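Local coordinates for protein endonuclease PI-MtuI (Mycobacterium tuberculosis, PDB 2IMZ) that probably excises itself from the RecA precursor by protein splicing, joining the flanking protein segments, at residues 20-32 / 40-52. The protein carries 1 engineered substitution. Numbering follows the deposited sequence.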
ATOM      1  N   GLU A  20      -4.464   4.371  16.343  1.00 14.04           N
ATOM      2  CA  GLU A  20      -3.543   5.370  16.882  1.00 14.39           C
ATOM      3  C   GLU A  20      -2.706   4.805  18.029  1.00 15.17           C
ATOM      4  O   GLU A  20      -1.550   5.197  18.213  1.00 16.17           O
ATOM      5  CB  GLU A  20      -4.292   6.628  17.346  1.00 14.77           C
ATOM      6  CG  GLU A  20      -5.232   6.446  18.533  1.00 15.13           C
ATOM      7  CD  GLU A  20      -6.648   6.077  18.120  1.00 18.69           C
ATOM      8  OE1 GLU A  20      -7.569   6.263  18.944  1.00 19.87           O
ATOM      9  OE2 GLU A  20      -6.844   5.599  16.983  1.00 17.22           O
ATOM     10  N   ASP A  21      -3.283   3.890  18.803  1.00 13.77           N
ATOM     11  CA  ASP A  21      -2.547   3.287  19.909  1.00 14.63           C
ATOM     12  C   ASP A  21      -1.489   2.343  19.365  1.00 14.57           C
ATOM     13  O   ASP A  21      -0.391   2.228  19.916  1.00 14.78           O
ATOM     14  CB  ASP A  21      -3.487   2.519  20.841  1.00 16.02           C
ATOM     15  CG  ASP A  21      -4.525   3.410  21.489  1.00 17.55           C
ATOM     16  OD1 ASP A  21      -4.257   4.618  21.658  1.00 19.48           O
ATOM     17  OD2 ASP A  21      -5.608   2.900  21.845  1.00 20.16           O
ATOM     18  N   VAL A  22      -1.826   1.658  18.275  1.00 13.01           N
ATOM     19  CA  VAL A  22      -0.891   0.737  17.653  1.00 12.04           C
ATOM     20  C   VAL A  22       0.305   1.511  17.109  1.00 12.48           C
ATOM     21  O   VAL A  22       1.449   1.088  17.266  1.00 12.54           O
ATOM     22  CB  VAL A  22      -1.566  -0.038  16.498  1.00 12.08           C
ATOM     23  CG1 VAL A  22      -0.567  -0.955  15.820  1.00 11.45           C
ATOM     24  CG2 VAL A  22      -2.728  -0.853  17.042  1.00 13.39           C
ATOM     25  N   VAL A  23       0.037   2.650  16.478  1.00 12.57           N
ATOM     26  CA  VAL A  23       1.110   3.471  15.917  1.00 13.97           C
ATOM     27  C   VAL A  23       1.919   4.199  16.995  1.00 15.20           C
ATOM     28  O   VAL A  23       3.154   4.205  16.945  1.00 14.95           O
ATOM     29  CB  VAL A  23       0.551   4.507  14.909  1.00 14.83           C
ATOM     30  CG1 VAL A  23       1.643   5.495  14.510  1.00 16.02           C
ATOM     31  CG2 VAL A  23       0.028   3.786  13.669  1.00 14.10           C
ATOM     32  N   ASP A  24       1.238   4.803  17.965  1.00 16.49           N
ATOM     33  CA  ASP A  24       1.934   5.528  19.033  1.00 19.70           C
ATOM     34  C   ASP A  24       2.855   4.614  19.835  1.00 18.55           C
ATOM     35  O   ASP A  24       3.912   5.042  20.307  1.00 20.02           O
ATOM     36  CB  ASP A  24       0.942   6.200  19.988  1.00 22.46           C
ATOM     37  CG  ASP A  24       0.098   7.265  19.310  1.00 28.19           C
ATOM     38  OD1 ASP A  24       0.588   7.915  18.361  1.00 32.64           O
ATOM     39  OD2 ASP A  24      -1.058   7.464  19.739  1.00 32.85           O
ATOM     40  N   GLY A  25       2.460   3.353  19.990  1.00 16.25           N
ATOM     41  CA  GLY A  25       3.285   2.421  20.737  1.00 16.35           C
ATOM     42  C   GLY A  25       4.074   1.458  19.870  1.00 15.75           C
ATOM     43  O   GLY A  25       4.762   0.582  20.387  1.00 16.20           O
ATOM     44  N   ARG A  26       3.977   1.615  18.551  1.00 15.58           N
ATOM     45  CA  ARG A  26       4.670   0.736  17.617  1.00 14.52           C
ATOM     46  C   ARG A  26       4.469  -0.712  18.052  1.00 15.32           C
ATOM     47  O   ARG A  26       5.418  -1.487  18.159  1.00 15.12           O
ATOM     48  CB  ARG A  26       6.162   1.090  17.562  1.00 15.70           C
ATOM     49  CG  ARG A  26       6.402   2.533  17.144  1.00 17.95           C
ATOM     50  CD  ARG A  26       7.861   2.826  16.841  1.00 22.14           C
ATOM     51  NE  ARG A  26       8.019   4.206  16.388  1.00 26.56           N
ATOM     52  CZ  ARG A  26       9.155   4.719  15.924  1.00 28.88           C
ATOM     53  NH1 ARG A  26      10.245   3.968  15.845  1.00 29.43           N
ATOM     54  NH2 ARG A  26       9.198   5.987  15.533  1.00 30.92           N
ATOM     55  N   LYS A  27       3.207  -1.065  18.290  1.00 14.97           N
ATOM     56  CA  LYS A  27       2.841  -2.405  18.731  1.00 16.35           C
ATOM     57  C   LYS A  27       2.857  -3.404  17.583  1.00 16.62           C
ATOM     58  O   LYS A  27       2.176  -3.212  16.576  1.00 15.21           O
ATOM     59  CB  LYS A  27       1.446  -2.387  19.364  1.00 17.49           C
ATOM     60  CG  LYS A  27       1.279  -1.368  20.477  1.00 22.47           C
ATOM     61  CD  LYS A  27      -0.102  -1.468  21.106  1.00 22.63           C
ATOM     62  CE  LYS A  27      -0.288  -0.432  22.202  1.00 25.42           C
ATOM     63  NZ  LYS A  27      -1.603  -0.577  22.900  1.00 25.64           N
ATOM     64  N   PRO A  28       3.638  -4.486  17.721  1.00 16.33           N
ATOM     65  CA  PRO A  28       3.750  -5.531  16.701  1.00 17.11           C
ATOM     66  C   PRO A  28       2.581  -6.512  16.794  1.00 16.62           C
ATOM     67  O   PRO A  28       2.777  -7.718  16.951  1.00 17.89           O
ATOM     68  CB  PRO A  28       5.076  -6.190  17.044  1.00 18.29           C
ATOM     69  CG  PRO A  28       5.053  -6.156  18.537  1.00 17.02           C
ATOM     70  CD  PRO A  28       4.580  -4.741  18.827  1.00 18.47           C
ATOM     71  N   ILE A  29       1.364  -5.983  16.718  1.00 15.83           N
ATOM     72  CA  ILE A  29       0.175  -6.821  16.786  1.00 14.87           C
ATOM     73  C   ILE A  29       0.057  -7.630  15.504  1.00 13.99           C
ATOM     74  O   ILE A  29       0.764  -7.371  14.530  1.00 15.17           O
ATOM     75  CB  ILE A  29      -1.117  -5.975  16.908  1.00 14.28           C
ATOM     76  CG1 ILE A  29      -1.327  -5.154  15.629  1.00 13.23           C
ATOM     77  CG2 ILE A  29      -1.045  -5.069  18.129  1.00 16.24           C
ATOM     78  CD1 ILE A  29      -2.712  -4.525  15.523  1.00 12.33           C
ATOM     79  N   HIS A  30      -0.814  -8.633  15.523  1.00 12.10           N
ATOM     80  CA  HIS A  30      -1.082  -9.423  14.332  1.00 12.44           C
ATOM     81  C   HIS A  30      -2.410  -8.902  13.808  1.00 11.49           C
ATOM     82  O   HIS A  30      -3.203  -8.337  14.566  1.00 12.29           O
ATOM     83  CB  HIS A  30      -1.224 -10.913  14.651  1.00 14.90           C
ATOM     84  CG  HIS A  30       0.083 -11.625  14.787  1.00 16.82           C
ATOM     85  ND1 HIS A  30       0.808 -11.636  15.959  1.00 19.33           N
ATOM     86  CD2 HIS A  30       0.814 -12.322  13.885  1.00 17.98           C
ATOM     87  CE1 HIS A  30       1.931 -12.307  15.772  1.00 18.95           C
ATOM     88  NE2 HIS A  30       1.959 -12.734  14.523  1.00 17.61           N
ATOM     89  N   VAL A  31      -2.641  -9.074  12.514  1.00 11.02           N
ATOM     90  CA  VAL A  31      -3.889  -8.633  11.903  1.00 10.55           C
ATOM     91  C   VAL A  31      -4.403  -9.752  11.023  1.00 11.66           C
ATOM     92  O   VAL A  31      -3.700 -10.734  10.775  1.00 13.01           O
ATOM     93  CB  VAL A  31      -3.688  -7.395  10.993  1.00 11.70           C
ATOM     94  CG1 VAL A  31      -3.087  -6.254  11.780  1.00 12.60           C
ATOM     95  CG2 VAL A  31      -2.807  -7.760   9.798  1.00 12.41           C
ATOM     96  N   VAL A  32      -5.642  -9.611  10.570  1.00 11.20           N
ATOM     97  CA  VAL A  32      -6.216 -10.577   9.647  1.00 11.36           C
ATOM     98  C   VAL A  32      -5.810 -10.022   8.287  1.00 11.98           C
ATOM     99  O   VAL A  32      -6.200  -8.909   7.926  1.00 11.95           O
ATOM    100  CB  VAL A  32      -7.755 -10.613   9.719  1.00 10.65           C
ATOM    101  CG1 VAL A  32      -8.296 -11.540   8.628  1.00 12.66           C
ATOM    102  CG2 VAL A  32      -8.207 -11.085  11.089  1.00 11.53           C
ATOM    103  N   LEU A  40      -7.389 -16.108   4.300  1.00 17.17           N
ATOM    104  CA  LEU A  40      -6.954 -15.199   5.356  1.00 17.08           C
ATOM    105  C   LEU A  40      -5.886 -15.800   6.255  1.00 17.21           C
ATOM    106  O   LEU A  40      -5.914 -16.991   6.572  1.00 15.72           O
ATOM    107  CB  LEU A  40      -8.167 -14.772   6.179  1.00 18.46           C
ATOM    108  CG  LEU A  40      -9.223 -14.143   5.269  1.00 20.67           C
ATOM    109  CD1 LEU A  40     -10.531 -14.000   5.995  1.00 21.26           C
ATOM    110  CD2 LEU A  40      -8.712 -12.795   4.768  1.00 20.97           C
ATOM    111  N   HIS A  41      -4.942 -14.960   6.668  1.00 15.11           N
ATOM    112  CA  HIS A  41      -3.832 -15.396   7.508  1.00 15.29           C
ATOM    113  C   HIS A  41      -3.458 -14.359   8.550  1.00 15.00           C
ATOM    114  O   HIS A  41      -3.657 -13.162   8.351  1.00 14.17           O
ATOM    115  CB  HIS A  41      -2.594 -15.662   6.648  1.00 16.78           C
ATOM    116  CG  HIS A  41      -2.843 -16.575   5.492  1.00 17.62           C
ATOM    117  ND1 HIS A  41      -3.559 -16.192   4.378  1.00 20.34           N
ATOM    118  CD2 HIS A  41      -2.480 -17.862   5.281  1.00 17.45           C
ATOM    119  CE1 HIS A  41      -3.626 -17.203   3.532  1.00 17.02           C
ATOM    120  NE2 HIS A  41      -2.980 -18.229   4.057  1.00 20.68           N
ATOM    121  N   ALA A  42      -2.899 -14.822   9.661  1.00 13.12           N
ATOM    122  CA  ALA A  42      -2.459 -13.906  10.701  1.00 13.73           C
ATOM    123  C   ALA A  42      -1.073 -13.418  10.294  1.00 13.81           C
ATOM    124  O   ALA A  42      -0.169 -14.218  10.060  1.00 15.10           O
ATOM    125  CB  ALA A  42      -2.390 -14.621  12.046  1.00 13.77           C
ATOM    126  N   ARG A  43      -0.908 -12.107  10.195  1.00 14.30           N
ATOM    127  CA  ARG A  43       0.378 -11.539   9.820  1.00 15.78           C
ATOM    128  C   ARG A  43       0.698 -10.378  10.754  1.00 14.87           C
ATOM    129  O   ARG A  43      -0.187  -9.622  11.152  1.00 14.90           O
ATOM    130  CB  ARG A  43       0.351 -11.077   8.356  1.00 15.36           C
ATOM    131  CG  ARG A  43       0.398 -12.221   7.336  1.00 16.09           C
ATOM    132  CD  ARG A  43       1.753 -12.936   7.372  1.00 17.41           C
ATOM    133  NE  ARG A  43       1.878 -13.991   6.366  1.00 18.04           N
ATOM    134  CZ  ARG A  43       1.395 -15.225   6.495  1.00 19.15           C
ATOM    135  NH1 ARG A  43       0.746 -15.582   7.594  1.00 18.41           N
ATOM    136  NH2 ARG A  43       1.577 -16.113   5.523  1.00 19.09           N
ATOM    137  N   PRO A  44       1.976 -10.229  11.125  1.00 14.76           N
ATOM    138  CA  PRO A  44       2.411  -9.160  12.024  1.00 14.65           C
ATOM    139  C   PRO A  44       2.626  -7.792  11.386  1.00 14.58           C
ATOM    140  O   PRO A  44       3.013  -7.687  10.220  1.00 13.24           O
ATOM    141  CB  PRO A  44       3.705  -9.722  12.604  1.00 17.01           C
ATOM    142  CG  PRO A  44       4.290 -10.428  11.431  1.00 17.38           C
ATOM    143  CD  PRO A  44       3.089 -11.160  10.846  1.00 16.68           C
ATOM    144  N   VAL A  45       2.360  -6.748  12.164  1.00 13.41           N
ATOM    145  CA  VAL A  45       2.570  -5.380  11.717  1.00 13.83           C
ATOM    146  C   VAL A  45       4.072  -5.158  11.877  1.00 15.85           C
ATOM    147  O   VAL A  45       4.635  -5.487  12.923  1.00 16.52           O
ATOM    148  CB  VAL A  45       1.801  -4.381  12.604  1.00 11.97           C
ATOM    149  CG1 VAL A  45       2.171  -2.946  12.236  1.00 11.62           C
ATOM    150  CG2 VAL A  45       0.298  -4.598  12.427  1.00 13.42           C
ATOM    151  N   VAL A  46       4.713  -4.620  10.843  1.00 16.39           N
ATOM    152  CA  VAL A  46       6.155  -4.391  10.874  1.00 16.62           C
ATOM    153  C   VAL A  46       6.573  -2.927  10.745  1.00 17.26           C
ATOM    154  O   VAL A  46       7.734  -2.588  10.981  1.00 18.37           O
ATOM    155  CB  VAL A  46       6.857  -5.222   9.779  1.00 16.58           C
ATOM    156  CG1 VAL A  46       6.716  -6.704  10.099  1.00 17.15           C
ATOM    157  CG2 VAL A  46       6.253  -4.921   8.417  1.00 15.59           C
ATOM    158  N   SER A  47       5.631  -2.066  10.372  1.00 16.29           N
ATOM    159  CA  SER A  47       5.901  -0.634  10.236  1.00 17.70           C
ATOM    160  C   SER A  47       4.690   0.153  10.716  1.00 16.89           C
ATOM    161  O   SER A  47       3.552  -0.306  10.583  1.00 16.07           O
ATOM    162  CB  SER A  47       6.200  -0.263   8.781  1.00 21.20           C
ATOM    163  OG  SER A  47       7.342  -0.940   8.298  1.00 23.67           O
ATOM    164  N   TRP A  48       4.943   1.342  11.257  1.00 16.04           N
ATOM    165  CA  TRP A  48       3.894   2.205  11.799  1.00 15.12           C
ATOM    166  C   TRP A  48       4.031   3.622  11.252  1.00 16.04           C
ATOM    167  O   TRP A  48       5.125   4.190  11.258  1.00 15.61           O
ATOM    168  CB  TRP A  48       4.010   2.243  13.326  1.00 13.89           C
ATOM    169  CG  TRP A  48       3.983   0.890  13.955  1.00 14.38           C
ATOM    170  CD1 TRP A  48       2.891   0.232  14.440  1.00 11.77           C
ATOM    171  CD2 TRP A  48       5.091  -0.004  14.106  1.00 14.75           C
ATOM    172  NE1 TRP A  48       3.247  -1.018  14.880  1.00 12.38           N
ATOM    173  CE2 TRP A  48       4.592  -1.191  14.687  1.00 14.64           C
ATOM    174  CE3 TRP A  48       6.458   0.080  13.802  1.00 17.19           C
ATOM    175  CZ2 TRP A  48       5.412  -2.289  14.973  1.00 17.33           C
ATOM    176  CZ3 TRP A  48       7.275  -1.013  14.087  1.00 16.49           C
ATOM    177  CH2 TRP A  48       6.747  -2.183  14.667  1.00 17.88           C
ATOM    178  N   PHE A  49       2.922   4.205  10.802  1.00 16.04           N
ATOM    179  CA  PHE A  49       2.968   5.558  10.261  1.00 16.68           C
ATOM    180  C   PHE A  49       1.910   6.509  10.808  1.00 16.43           C
ATOM    181  O   PHE A  49       0.719   6.192  10.822  1.00 15.22           O
ATOM    182  CB  PHE A  49       2.853   5.524   8.733  1.00 18.25           C
ATOM    183  CG  PHE A  49       3.804   4.567   8.074  1.00 19.73           C
ATOM    184  CD1 PHE A  49       3.475   3.222   7.940  1.00 21.91           C
ATOM    185  CD2 PHE A  49       5.043   5.005   7.617  1.00 21.64           C
ATOM    186  CE1 PHE A  49       4.370   2.322   7.357  1.00 22.48           C
ATOM    187  CE2 PHE A  49       5.946   4.114   7.033  1.00 21.95           C
ATOM    188  CZ  PHE A  49       5.605   2.769   6.905  1.00 22.57           C
ATOM    189  N   ASP A  50       2.360   7.667  11.283  1.00 17.86           N
ATOM    190  CA  ASP A  50       1.463   8.707  11.780  1.00 19.41           C
ATOM    191  C   ASP A  50       1.394   9.641  10.577  1.00 20.01           C
ATOM    192  O   ASP A  50       2.348  10.364  10.292  1.00 19.94           O
ATOM    193  CB  ASP A  50       2.073   9.435  12.978  1.00 20.77           C
ATOM    194  CG  ASP A  50       1.146  10.490  13.554  1.00 21.91           C
ATOM    195  OD1 ASP A  50       0.520  11.232  12.768  1.00 22.95           O
ATOM    196  OD2 ASP A  50       1.049  10.588  14.795  1.00 25.12           O
ATOM    197  N   GLN A  51       0.267   9.617   9.876  1.00 21.00           N
ATOM    198  CA  GLN A  51       0.091  10.400   8.661  1.00 21.70           C
ATOM    199  C   GLN A  51      -0.443  11.822   8.795  1.00 21.85           C
ATOM    200  O   GLN A  51      -0.691  12.485   7.786  1.00 22.86           O
ATOM    201  CB  GLN A  51      -0.799   9.614   7.697  1.00 21.82           C
ATOM    202  CG  GLN A  51      -0.355   8.170   7.490  1.00 21.04           C
ATOM    203  CD  GLN A  51       0.972   8.053   6.764  1.00 21.63           C
ATOM    204  OE1 GLN A  51       1.060   7.426   5.707  1.00 25.28           O
ATOM    205  NE2 GLN A  51       2.012   8.654   7.326  1.00 21.72           N
ATOM    206  N   GLY A  52      -0.620  12.290  10.026  1.00 22.32           N
ATOM    207  CA  GLY A  52      -1.119  13.637  10.234  1.00 24.15           C
ATOM    208  C   GLY A  52      -2.606  13.786   9.966  1.00 24.92           C
ATOM    209  O   GLY A  52      -3.296  12.809   9.673  1.00 25.42           O
TER
HETATM  210  O   HOH W   1       2.118   8.798  16.469  1.00 40.91           O
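W48 lays its indole against the backbone of a helix end: R26 CA stands 3.4 Å from the centroid of the five-membered ring, only 6° off its normal, a CH-pi contact over one face. R26 is the residue of positive phi in a Schellman motif, closed by bonds from R26 N to V23 O and from K27 N to V22 O. R26 CB and CG touch the indole near CD2 and CE3, and the rest of the side chain leads away. The indole edge is used as well. W48 NE1 donates to K27 O at 3.0 Å, close to the ring plane, but reaches the acceptor from above the carbonyl plane, and V22 CG1 meets the same edge. The torsion that sets CG of W48 beside its backbone N (chi1 -55°) turns the ring toward this loop. V23 CG1 packs on the backbone at F49.

The example illustrates how one aromatic side chain can pack on a helix end and bond to the loop after it, ahead of the regular pairing. Beyond P28, the centre of an inverse gamma turn, V45 N bonds to I29 O at 2.9 Å, and I29 CG1 lies beside V45 CG2, 3.6 Å away. V31 and R43 then form an antiparallel hydrogen-bonded pair, flanked by the non-hydrogen-bonded pairs H30 with P44 and V32 with A42; P44 CB sits over a face of the H30 imidazole. At the other end, a water donates to both D24 OD1 and D50 OD2, bridging two carboxylates of like charge.

R43 forms a salt bridge with E155. Strands 30-34 and 40-52 make a beta hairpin within the intein splicing domain; strand 134-153 pairs with 40-52, whereas I29 and V31 pack on I8 of strand 7-9 and V22 on H17 of strand 16-18.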